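Aspartate--tRNA(Asp/Asn) ligase (Sulfolobus tokodaii, PDB 1WYD) probably activates L-aspartate with ATP and transfers it, as a class II synthetase of relaxed specificity, to the acceptor end of both tRNA(Asp) and tRNA(Asn). Local coordinates at residues 158-163 / 204-209; 208-213 / 221-226; 216-221 / 401-406. All coordinates share one frame; numbering follows the deposited sequence.

Contact 1 of 3, residues 158-163 / 204-209; sequences TPKIIA and EVAPAW
The carboxylate of E204 reaches from strand 201-209, in the large sheet of the class II synthetase catalytic domain, to the chain at T158 and K160 that leads into strand 161-162, an edge strand of a small three-stranded antiparallel sheet. Charge and hydrogen bonding dominate. With CG anti to the backbone N (chi1 152°) and the chain extended beyond it, the E204 side chain is long enough to bridge the gap. T158 N is shared between the two oxygens, 3.2 Å from E204 OE2 and at similar length from OE1, lying on their syn side but out of the carboxylate plane. T158 OG1 is modelled a very short 2.5 Å from E204 OE1, a doubtful length. K160 NZ forms a salt bridge with E204 OE2 at 3.1 Å, weak as a hydrogen bond. A buried glutamate thus meets an amide and an ammonium group, which probably favours its charged form.

A water extends the polar network: it accepts from K160 NZ at 2.8 Å and lies 2.8 Å from P207 O, to which it can donate.

The long aliphatic stem of K160 suits the place because it can pack while its tip stays charged. In van der Waals contact, CD passes P207 O and the A206 CB methyl lies beside the CE and NZ end. The apolar touch is K160 CB at the indole edge of W209, 3.7 Å from CZ3.

Contact 2 of 3, residues 208-213 / 221-226; sequences AWRAEE and AEFISM
W209 and E222 face each other as a non-hydrogen-bonded pair where strands 201-209 and 222-231 run antiparallel. The chain after W209 carries R210, A211 and E212 of class II motif 2, predicted to bind ATP, R210 probably L-aspartate too. The W209 and E222 side chains lie side by side and point the same way, with ring and carboxylate planes 82° apart. The CG of E222 is anti to its backbone N (chi1 -166°) and the chain stays extended, which carries the carboxylate level with the indole nitrogen. W209 NE1 then donates to E222 OE1 at 2.8 Å; the acceptor is in the indole plane, while the donor meets OE1 on its anti side, somewhat out of the carboxylate plane. The same OE1 also takes backbone N-H groups of K160 and I161 of the second subunit, so the pair ties these two strands to that subunit.

On the face of the sheet with A208 and F223, the aromatic ring folds back over the neighbouring strand. F223 has CG between the backbone N and the carbonyl carbon (chi1 51°), placing A208 O above the ring centre at 3.8 Å from the plane. The small methyl of A208 lets the ring come close, CB lying 3.7 Å from F223 CE1. Near G400 and a bound EPE, this is probably the ring that packs on the adenine.

In the backbone, A208 N donates to F223 O at 2.7 Å and F223 N returns a bond to A208 O. Beyond the paired strands R210 N still reaches A221 O at 2.8 Å. R210 NE bonds Q186 OE1. R210 NH1 forms a salt bridge with E212, 2.8 Å from OE2, but its straight hydrogen bond goes to OE1, met from above the carboxylate plane.

Contact 3 of 3, residues 216-221 / 401-406; sequences TPFHLA and LARLMV. With EPE (4-(2-hydroxyethyl)-1-piperazine ethanesulfonic acid), chain H; SO4 (sulfate ion), chain G.
F218 and R403 carry the contact between the motif 2 loop, which joins strands 201-209 and 222-231, and the start of helix 401-409. This helix follows the glycine-rich strand ending in G400; R403 is the arginine of class II motif 3, and L401, A402 and R403 are predicted to bind ATP. The packed part is the F218 ring, which the backbone directs at the helix and which crosses the R403 stem obliquely, ring and guanidinium planes 82° apart. L351 of strand 351-358 touches both side chains. The V406 methyl lies at the far end of the ring, but is modelled too close for its detail to be trusted. A flat, apolar residue suits this slot between helix and sheet. R403 NH2 adds the polar link, donating to F218 O at 3.1 Å with the oxygen near the guanidinium plane; NH1 is held by E352 O.

The outer side is looser and lined by polar groups. H219 is exposed, its ring fixed by ND1 donating to P217 O at 2.9 Å, with an EPE molecule, probably from the crystallisation liquor, lying over one face at C6. The sulfonate of EPE lies between loop and helix, bonded to both: L220 N donates to O2S at 2.8 Å, and R403 NE to O1S at 3.1 Å. A sulfate, probably of the same origin, receives F218 N at its O3, 2.6 Å away.

R403 thus serves protein carbonyls through NH1 and NH2 and a bound anion through NE, consistent with a motif 2 and motif 3 site made for the negatively charged groups of ATP.

All three contacts lie in the class II catalytic domain. Contacts 1 and 2 share A208 and W209 at the end of strand 201-209, their centres about 10 Å apart. Contact 2 pairs that strand with 222-231, its neighbour in the mixed eight-stranded sheet; contact 1 joins the opposite side of it to the chain before strand 161-162. Contact 3, its centre about 10 Å from that of contact 2 and 18 Å from that of contact 1, shares A221 with contact 2 and brings in helix 401-409. Along the chain contact 1 closes before contact 3 opens, while the segments of 2 and 3 alternate. Contacts 2 and 3 both hold predicted ATP-site residues, next to the dimer contacts of 1 and 2.

Contact 1 of 3, residues 158-163 / 204-209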
loop_
_atom_site.group_PDB
_atom_site.type_symbol
_atom_site.label_atom_id
_atom_site.label_comp_id
_atom_site.label_asym_id
_atom_site.label_seq_id
_atom_site.Cartn_x
_atom_site.Cartn_y
_atom_site.Cartn_z
ATOM N N THR B 158 -7.858 1.669 5.395
ATOM C CA THR B 158 -8.713 1.679 6.560
ATOM C C THR B 158 -7.887 1.978 7.856
ATOM O O THR B 158 -6.633 1.937 7.842
ATOM C CB THR B 158 -9.505 0.401 6.687
ATOM O OG1 THR B 158 -8.624 -0.712 6.566
ATOM C CG2 THR B 158 -10.453 0.260 5.529
ATOM N N PRO B 159 -8.575 2.369 8.932
ATOM C CA PRO B 159 -7.864 2.798 10.160
ATOM C C PRO B 159 -7.039 1.657 10.732
ATOM O O PRO B 159 -7.467 0.487 10.752
ATOM C CB PRO B 159 -8.992 3.162 11.111
ATOM C CG PRO B 159 -10.115 3.461 10.231
ATOM C CD PRO B 159 -10.034 2.497 9.067
ATOM N N LYS B 160 -5.837 1.997 11.156
ATOM C CA LYS B 160 -4.974 1.012 11.766
ATOM C C LYS B 160 -5.096 1.049 13.305
ATOM O O LYS B 160 -4.884 0.030 13.964
ATOM C CB LYS B 160 -3.522 1.196 11.304
ATOM C CG LYS B 160 -3.290 1.047 9.800
ATOM C CD LYS B 160 -3.934 -0.232 9.302
ATOM C CE LYS B 160 -4.176 -0.213 7.827
ATOM N NZ LYS B 160 -4.938 -1.374 7.412
ATOM N N ILE B 161 -5.415 2.211 13.858
ATOM C CA ILE B 161 -5.687 2.333 15.285
ATOM C C ILE B 161 -7.176 2.282 15.535
ATOM O O ILE B 161 -7.916 3.110 14.986
ATOM C CB ILE B 161 -5.144 3.664 15.863
ATOM C CG1 ILE B 161 -3.627 3.678 15.769
ATOM C CG2 ILE B 161 -5.612 3.820 17.340
ATOM C CD1 ILE B 161 -3.012 4.986 16.120
ATOM N N ILE B 162 -7.606 1.333 16.376
ATOM C CA ILE B 162 -9.024 1.083 16.602
ATOM C C ILE B 162 -9.378 1.063 18.084
ATOM O O ILE B 162 -8.502 0.867 18.919
ATOM C CB ILE B 162 -9.423 -0.246 15.978
ATOM C CG1 ILE B 162 -8.638 -1.407 16.612
ATOM C CG2 ILE B 162 -9.266 -0.161 14.418
ATOM C CD1 ILE B 162 -9.132 -2.801 16.150
ATOM N N ALA B 163 -10.650 1.254 18.400
ATOM C CA ALA B 163 -11.069 1.280 19.780
ATOM C C ALA B 163 -11.075 -0.107 20.429
ATOM O O ALA B 163 -10.508 -0.284 21.482
ATOM C CB ALA B 163 -12.414 1.959 19.935
ATOM N N GLU B 204 -7.078 -3.754 -0.130
ATOM C CA GLU B 204 -6.061 -3.003 0.556
ATOM C C GLU B 204 -4.829 -3.875 0.782
ATOM O O GLU B 204 -4.928 -5.046 1.129
ATOM C CB GLU B 204 -6.687 -2.441 1.848
ATOM C CG GLU B 204 -5.748 -2.202 3.016
ATOM C CD GLU B 204 -6.316 -1.265 4.076
ATOM O OE1 GLU B 204 -7.485 -1.408 4.470
ATOM O OE2 GLU B 204 -5.585 -0.396 4.532
ATOM N N VAL B 205 -3.661 -3.319 0.540
ATOM C CA VAL B 205 -2.418 -3.976 0.899
ATOM C C VAL B 205 -1.833 -3.030 1.965
ATOM O O VAL B 205 -1.619 -1.849 1.680
ATOM C CB VAL B 205 -1.434 -4.050 -0.297
ATOM C CG1 VAL B 205 -0.259 -4.910 0.030
ATOM C CG2 VAL B 205 -2.099 -4.620 -1.546
ATOM N N ALA B 206 -1.570 -3.531 3.166
ATOM C CA ALA B 206 -1.184 -2.620 4.266
ATOM C C ALA B 206 -0.755 -3.386 5.500
ATOM O O ALA B 206 -1.103 -4.570 5.655
ATOM C CB ALA B 206 -2.327 -1.726 4.609
ATOM N N PRO B 207 -0.044 -2.711 6.416
ATOM C CA PRO B 207 0.398 -3.371 7.643
ATOM C C PRO B 207 -0.790 -3.790 8.511
ATOM O O PRO B 207 -1.846 -3.159 8.493
ATOM C CB PRO B 207 1.256 -2.296 8.308
ATOM C CG PRO B 207 1.526 -1.277 7.146
ATOM C CD PRO B 207 0.319 -1.285 6.391
ATOM N N ALA B 208 -0.616 -4.915 9.206
ATOM C CA ALA B 208 -1.417 -5.301 10.362
ATOM C C ALA B 208 -0.516 -5.865 11.529
ATOM O O ALA B 208 0.715 -6.036 11.415
ATOM C CB ALA B 208 -2.441 -6.324 9.961
ATOM N N TRP B 209 -1.129 -6.162 12.667
ATOM C CA TRP B 209 -0.307 -6.550 13.818
ATOM C C TRP B 209 -0.981 -7.509 14.774
ATOM O O TRP B 209 -2.179 -7.434 15.025
ATOM C CB TRP B 209 0.116 -5.312 14.577
ATOM C CG TRP B 209 0.889 -4.266 13.805
ATOM C CD1 TRP B 209 2.246 -4.166 13.697
ATOM C CD2 TRP B 209 0.360 -3.114 13.180
ATOM N NE1 TRP B 209 2.597 -3.020 13.018
ATOM C CE2 TRP B 209 1.444 -2.360 12.679
ATOM C CE3 TRP B 209 -0.938 -2.631 12.974
ATOM C CZ2 TRP B 209 1.273 -1.169 11.960
ATOM C CZ3 TRP B 209 -1.106 -1.432 12.278
ATOM C CH2 TRP B 209 -0.006 -0.706 11.793
HETATM O O HOH W 1 -4.073 -3.995 6.949
#

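Contact 2 of 3, residues 208-213 / 221-226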
loop_
_atom_site.group_PDB
_atom_site.type_symbol
_atom_site.label_atom_id
_atom_site.label_comp_id
_atom_site.label_asym_id
_atom_site.label_seq_id
_atom_site.Cartn_x
_atom_site.Cartn_y
_atom_site.Cartn_z
ATOM N N ALA B 208 -0.616 -4.915 9.206
ATOM C CA ALA B 208 -1.417 -5.301 10.362
ATOM C C ALA B 208 -0.516 -5.865 11.529
ATOM O O ALA B 208 0.715 -6.036 11.415
ATOM C CB ALA B 208 -2.441 -6.324 9.961
ATOM N N TRP B 209 -1.129 -6.162 12.667
ATOM C CA TRP B 209 -0.307 -6.550 13.818
ATOM C C TRP B 209 -0.981 -7.509 14.774
ATOM O O TRP B 209 -2.179 -7.434 15.025
ATOM C CB TRP B 209 0.116 -5.312 14.577
ATOM C CG TRP B 209 0.889 -4.266 13.805
ATOM C CD1 TRP B 209 2.246 -4.166 13.697
ATOM C CD2 TRP B 209 0.360 -3.114 13.180
ATOM N NE1 TRP B 209 2.597 -3.020 13.018
ATOM C CE2 TRP B 209 1.444 -2.360 12.679
ATOM C CE3 TRP B 209 -0.938 -2.631 12.974
ATOM C CZ2 TRP B 209 1.273 -1.169 11.960
ATOM C CZ3 TRP B 209 -1.106 -1.432 12.278
ATOM C CH2 TRP B 209 -0.006 -0.706 11.793
ATOM N N ARG B 210 -0.181 -8.412 15.324
ATOM C CA ARG B 210 -0.702 -9.362 16.309
ATOM C C ARG B 210 0.238 -9.471 17.477
ATOM O O ARG B 210 1.460 -9.545 17.285
ATOM C CB ARG B 210 -0.926 -10.735 15.670
ATOM C CG ARG B 210 -2.353 -10.971 15.348
ATOM C CD ARG B 210 -3.216 -11.488 16.533
ATOM N NE ARG B 210 -4.448 -12.102 16.034
ATOM C CZ ARG B 210 -4.908 -13.315 16.346
ATOM N NH1 ARG B 210 -4.271 -14.104 17.209
ATOM N NH2 ARG B 210 -6.041 -13.736 15.793
ATOM N N ALA B 211 -0.306 -9.509 18.687
ATOM C CA ALA B 211 0.567 -9.477 19.884
ATOM C C ALA B 211 0.914 -10.803 20.593
ATOM O O ALA B 211 1.368 -10.765 21.727
ATOM C CB ALA B 211 0.041 -8.479 20.888
ATOM N N GLU B 212 0.725 -11.956 19.958
ATOM C CA GLU B 212 1.012 -13.225 20.643
ATOM C C GLU B 212 2.490 -13.484 20.688
ATOM O O GLU B 212 3.266 -12.900 19.918
ATOM C CB GLU B 212 0.345 -14.428 19.974
ATOM C CG GLU B 212 -1.119 -14.591 20.300
ATOM C CD GLU B 212 -2.009 -13.687 19.449
ATOM O OE1 GLU B 212 -1.510 -13.145 18.430
ATOM O OE2 GLU B 212 -3.214 -13.518 19.788
ATOM N N GLU B 213 2.875 -14.400 21.571
ATOM C CA GLU B 213 4.268 -14.805 21.671
ATOM C C GLU B 213 4.600 -16.165 20.996
ATOM O O GLU B 213 5.649 -16.754 21.258
ATOM C CB GLU B 213 4.734 -14.672 23.130
ATOM C CG GLU B 213 4.832 -13.197 23.525
ATOM C CD GLU B 213 4.880 -12.915 25.020
ATOM O OE1 GLU B 213 5.835 -13.384 25.697
ATOM O OE2 GLU B 213 3.982 -12.166 25.504
ATOM N N ALA B 221 5.194 -10.169 14.387
ATOM C CA ALA B 221 4.175 -9.409 15.086
ATOM C C ALA B 221 3.596 -8.302 14.205
ATOM O O ALA B 221 2.424 -7.909 14.351
ATOM C CB ALA B 221 4.770 -8.774 16.418
ATOM N N GLU B 222 4.447 -7.783 13.323
ATOM C CA GLU B 222 4.038 -6.915 12.217
ATOM C C GLU B 222 4.088 -7.632 10.840
ATOM O O GLU B 222 5.042 -8.318 10.517
ATOM C CB GLU B 222 4.949 -5.725 12.147
ATOM C CG GLU B 222 4.407 -4.604 11.270
ATOM C CD GLU B 222 5.354 -3.430 11.311
ATOM O OE1 GLU B 222 5.341 -2.687 12.331
ATOM O OE2 GLU B 222 6.151 -3.314 10.356
ATOM N N PHE B 223 3.082 -7.394 10.011
ATOM C CA PHE B 223 2.966 -8.131 8.761
ATOM C C PHE B 223 2.067 -7.405 7.771
ATOM O O PHE B 223 1.114 -6.754 8.173
ATOM C CB PHE B 223 2.469 -9.567 9.006
ATOM C CG PHE B 223 1.222 -9.671 9.864
ATOM C CD1 PHE B 223 -0.059 -9.686 9.286
ATOM C CD2 PHE B 223 1.327 -9.832 11.263
ATOM C CE1 PHE B 223 -1.214 -9.809 10.080
ATOM C CE2 PHE B 223 0.164 -9.944 12.078
ATOM C CZ PHE B 223 -1.093 -9.932 11.486
ATOM N N ILE B 224 2.374 -7.540 6.487
ATOM C CA ILE B 224 1.557 -6.963 5.426
ATOM C C ILE B 224 0.476 -7.917 4.968
ATOM O O ILE B 224 0.741 -9.065 4.645
ATOM C CB ILE B 224 2.464 -6.591 4.222
ATOM C CG1 ILE B 224 3.628 -5.703 4.720
ATOM C CG2 ILE B 224 1.656 -5.981 3.087
ATOM C CD1 ILE B 224 3.210 -4.374 5.223
ATOM N N SER B 225 -0.752 -7.425 4.952
ATOM C CA SER B 225 -1.914 -8.204 4.640
ATOM C C SER B 225 -2.474 -7.654 3.312
ATOM O O SER B 225 -2.507 -6.434 3.089
ATOM C CB SER B 225 -2.888 -8.089 5.821
ATOM O OG SER B 225 -4.189 -8.639 5.583
ATOM N N MET B 226 -2.867 -8.587 2.430
ATOM C CA MET B 226 -3.402 -8.301 1.102
ATOM C C MET B 226 -4.863 -8.739 1.103
ATOM O O MET B 226 -5.167 -9.942 1.002
ATOM C CB MET B 226 -2.618 -9.067 0.031
ATOM C CG MET B 226 -1.073 -9.005 0.176
ATOM S SD MET B 226 -0.174 -10.185 -0.837
ATOM C CE MET B 226 -0.244 -9.412 -2.449
#

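Contact 3 of 3, residues 216-221 / 401-406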
loop_
_atom_site.group_PDB
_atom_site.type_symbol
_atom_site.label_atom_id
_atom_site.label_comp_id
_atom_site.label_asym_id
_atom_site.label_seq_id
_atom_site.Cartn_x
_atom_site.Cartn_y
_atom_site.Cartn_z
ATOM N N THR B 216 6.632 -20.220 16.574
ATOM C CA THR B 216 6.709 -21.081 15.388
ATOM C C THR B 216 7.184 -20.280 14.162
ATOM O O THR B 216 7.341 -19.063 14.229
ATOM C CB THR B 216 5.344 -21.800 15.096
ATOM O OG1 THR B 216 4.319 -20.841 14.771
ATOM C CG2 THR B 216 4.798 -22.565 16.350
ATOM N N PRO B 217 7.467 -20.949 13.053
ATOM C CA PRO B 217 7.846 -20.219 11.842
ATOM C C PRO B 217 6.696 -19.372 11.323
ATOM O O PRO B 217 5.520 -19.685 11.580
ATOM C CB PRO B 217 8.229 -21.330 10.876
ATOM C CG PRO B 217 8.634 -22.460 11.790
ATOM C CD PRO B 217 7.570 -22.409 12.855
ATOM N N PHE B 218 7.047 -18.266 10.669
ATOM C CA PHE B 218 6.072 -17.386 10.045
ATOM C C PHE B 218 5.067 -16.792 10.976
ATOM O O PHE B 218 3.864 -16.896 10.752
ATOM C CB PHE B 218 5.383 -18.107 8.899
ATOM C CG PHE B 218 6.254 -18.232 7.726
ATOM C CD1 PHE B 218 7.077 -19.344 7.587
ATOM C CD2 PHE B 218 6.331 -17.189 6.800
ATOM C CE1 PHE B 218 7.927 -19.453 6.520
ATOM C CE2 PHE B 218 7.189 -17.281 5.722
ATOM C CZ PHE B 218 8.000 -18.422 5.586
ATOM N N HIS B 219 5.562 -16.143 12.024
ATOM C CA HIS B 219 4.676 -15.500 12.945
ATOM C C HIS B 219 5.218 -14.166 13.429
ATOM O O HIS B 219 5.244 -13.921 14.643
ATOM C CB HIS B 219 4.446 -16.408 14.130
ATOM C CG HIS B 219 3.304 -17.341 13.953
ATOM N ND1 HIS B 219 3.391 -18.477 13.175
ATOM C CD2 HIS B 219 2.046 -17.312 14.450
ATOM C CE1 HIS B 219 2.223 -19.097 13.181
ATOM N NE2 HIS B 219 1.395 -18.421 13.962
ATOM N N LEU B 220 5.612 -13.304 12.494
ATOM C CA LEU B 220 5.987 -11.917 12.821
ATOM C C LEU B 220 4.855 -11.143 13.531
ATOM O O LEU B 220 3.697 -11.470 13.346
ATOM C CB LEU B 220 6.500 -11.172 11.573
ATOM C CG LEU B 220 7.668 -11.813 10.793
ATOM C CD1 LEU B 220 8.118 -10.917 9.659
ATOM C CD2 LEU B 220 8.871 -12.167 11.703
ATOM N N ALA B 221 5.194 -10.169 14.387
ATOM C CA ALA B 221 4.175 -9.409 15.086
ATOM C C ALA B 221 3.596 -8.302 14.205
ATOM O O ALA B 221 2.424 -7.909 14.351
ATOM C CB ALA B 221 4.770 -8.774 16.418
ATOM N N LEU B 401 1.345 -11.314 2.625
ATOM C CA LEU B 401 2.388 -11.092 1.681
ATOM C C LEU B 401 3.604 -11.996 1.911
ATOM O O LEU B 401 4.016 -12.752 1.015
ATOM C CB LEU B 401 2.748 -9.615 1.586
ATOM C CG LEU B 401 3.865 -9.171 0.630
ATOM C CD1 LEU B 401 3.617 -9.677 -0.866
ATOM C CD2 LEU B 401 4.047 -7.658 0.664
ATOM N N ALA B 402 4.164 -11.990 3.093
ATOM C CA ALA B 402 5.401 -12.715 3.240
ATOM C C ALA B 402 5.217 -14.243 3.161
ATOM O O ALA B 402 6.147 -14.947 2.749
ATOM C CB ALA B 402 6.111 -12.314 4.487
ATOM N N ARG B 403 4.036 -14.739 3.557
ATOM C CA ARG B 403 3.743 -16.134 3.375
ATOM C C ARG B 403 3.663 -16.432 1.870
ATOM O O ARG B 403 4.217 -17.425 1.419
ATOM C CB ARG B 403 2.438 -16.506 4.057
ATOM C CG ARG B 403 2.623 -17.174 5.354
ATOM C CD ARG B 403 1.606 -16.711 6.323
ATOM N NE ARG B 403 1.876 -17.157 7.683
ATOM C CZ ARG B 403 1.317 -18.236 8.202
ATOM N NH1 ARG B 403 0.493 -18.987 7.457
ATOM N NH2 ARG B 403 1.587 -18.586 9.444
ATOM N N LEU B 404 3.009 -15.556 1.101
ATOM C CA LEU B 404 2.919 -15.699 -0.368
ATOM C C LEU B 404 4.318 -15.673 -0.926
ATOM O O LEU B 404 4.612 -16.331 -1.901
ATOM C CB LEU B 404 2.099 -14.572 -1.008
ATOM C CG LEU B 404 2.251 -14.292 -2.513
ATOM C CD1 LEU B 404 1.675 -15.471 -3.430
ATOM C CD2 LEU B 404 1.630 -12.935 -2.876
ATOM N N MET B 405 5.216 -14.951 -0.263
ATOM C CA MET B 405 6.572 -14.917 -0.780
ATOM C C MET B 405 7.322 -16.280 -0.747
ATOM O O MET B 405 8.167 -16.529 -1.615
ATOM C CB MET B 405 7.352 -13.804 -0.130
ATOM C CG MET B 405 6.919 -12.440 -0.640
ATOM S SD MET B 405 7.522 -12.100 -2.332
ATOM C CE MET B 405 9.251 -12.281 -2.234
ATOM N N VAL B 406 6.984 -17.143 0.226
ATOM C CA VAL B 406 7.531 -18.498 0.308
ATOM C C VAL B 406 7.208 -19.285 -0.961
ATOM O O VAL B 406 8.071 -19.980 -1.526
ATOM C CB VAL B 406 6.946 -19.272 1.485
ATOM C CG1 VAL B 406 7.403 -20.725 1.461
ATOM C CG2 VAL B 406 7.328 -18.600 2.817
HETATM N N1 EPE H . 0.102 -14.411 10.781
HETATM C C2 EPE H . -0.916 -13.347 10.868
HETATM C C3 EPE H . -2.279 -13.970 11.149
HETATM N N4 EPE H . -2.249 -14.732 12.390
HETATM C C5 EPE H . -1.197 -15.717 12.571
HETATM C C6 EPE H . 0.157 -15.292 11.978
HETATM C C9 EPE H . 1.433 -13.803 10.586
HETATM C C10 EPE H . 2.008 -14.432 9.337
HETATM S S EPE H . 3.671 -13.923 8.825
HETATM O O1S EPE H . 4.069 -15.001 7.946
HETATM O O2S EPE H . 4.619 -13.803 9.937
HETATM O O3S EPE H . 3.674 -12.650 8.117
HETATM S S SO4 G . 10.752 -18.305 10.899
HETATM O O1 SO4 G . 11.344 -19.639 10.822
HETATM O O2 SO4 G . 10.314 -18.050 12.288
HETATM O O3 SO4 G . 9.601 -18.254 9.980
HETATM O O4 SO4 G . 11.763 -17.322 10.502
#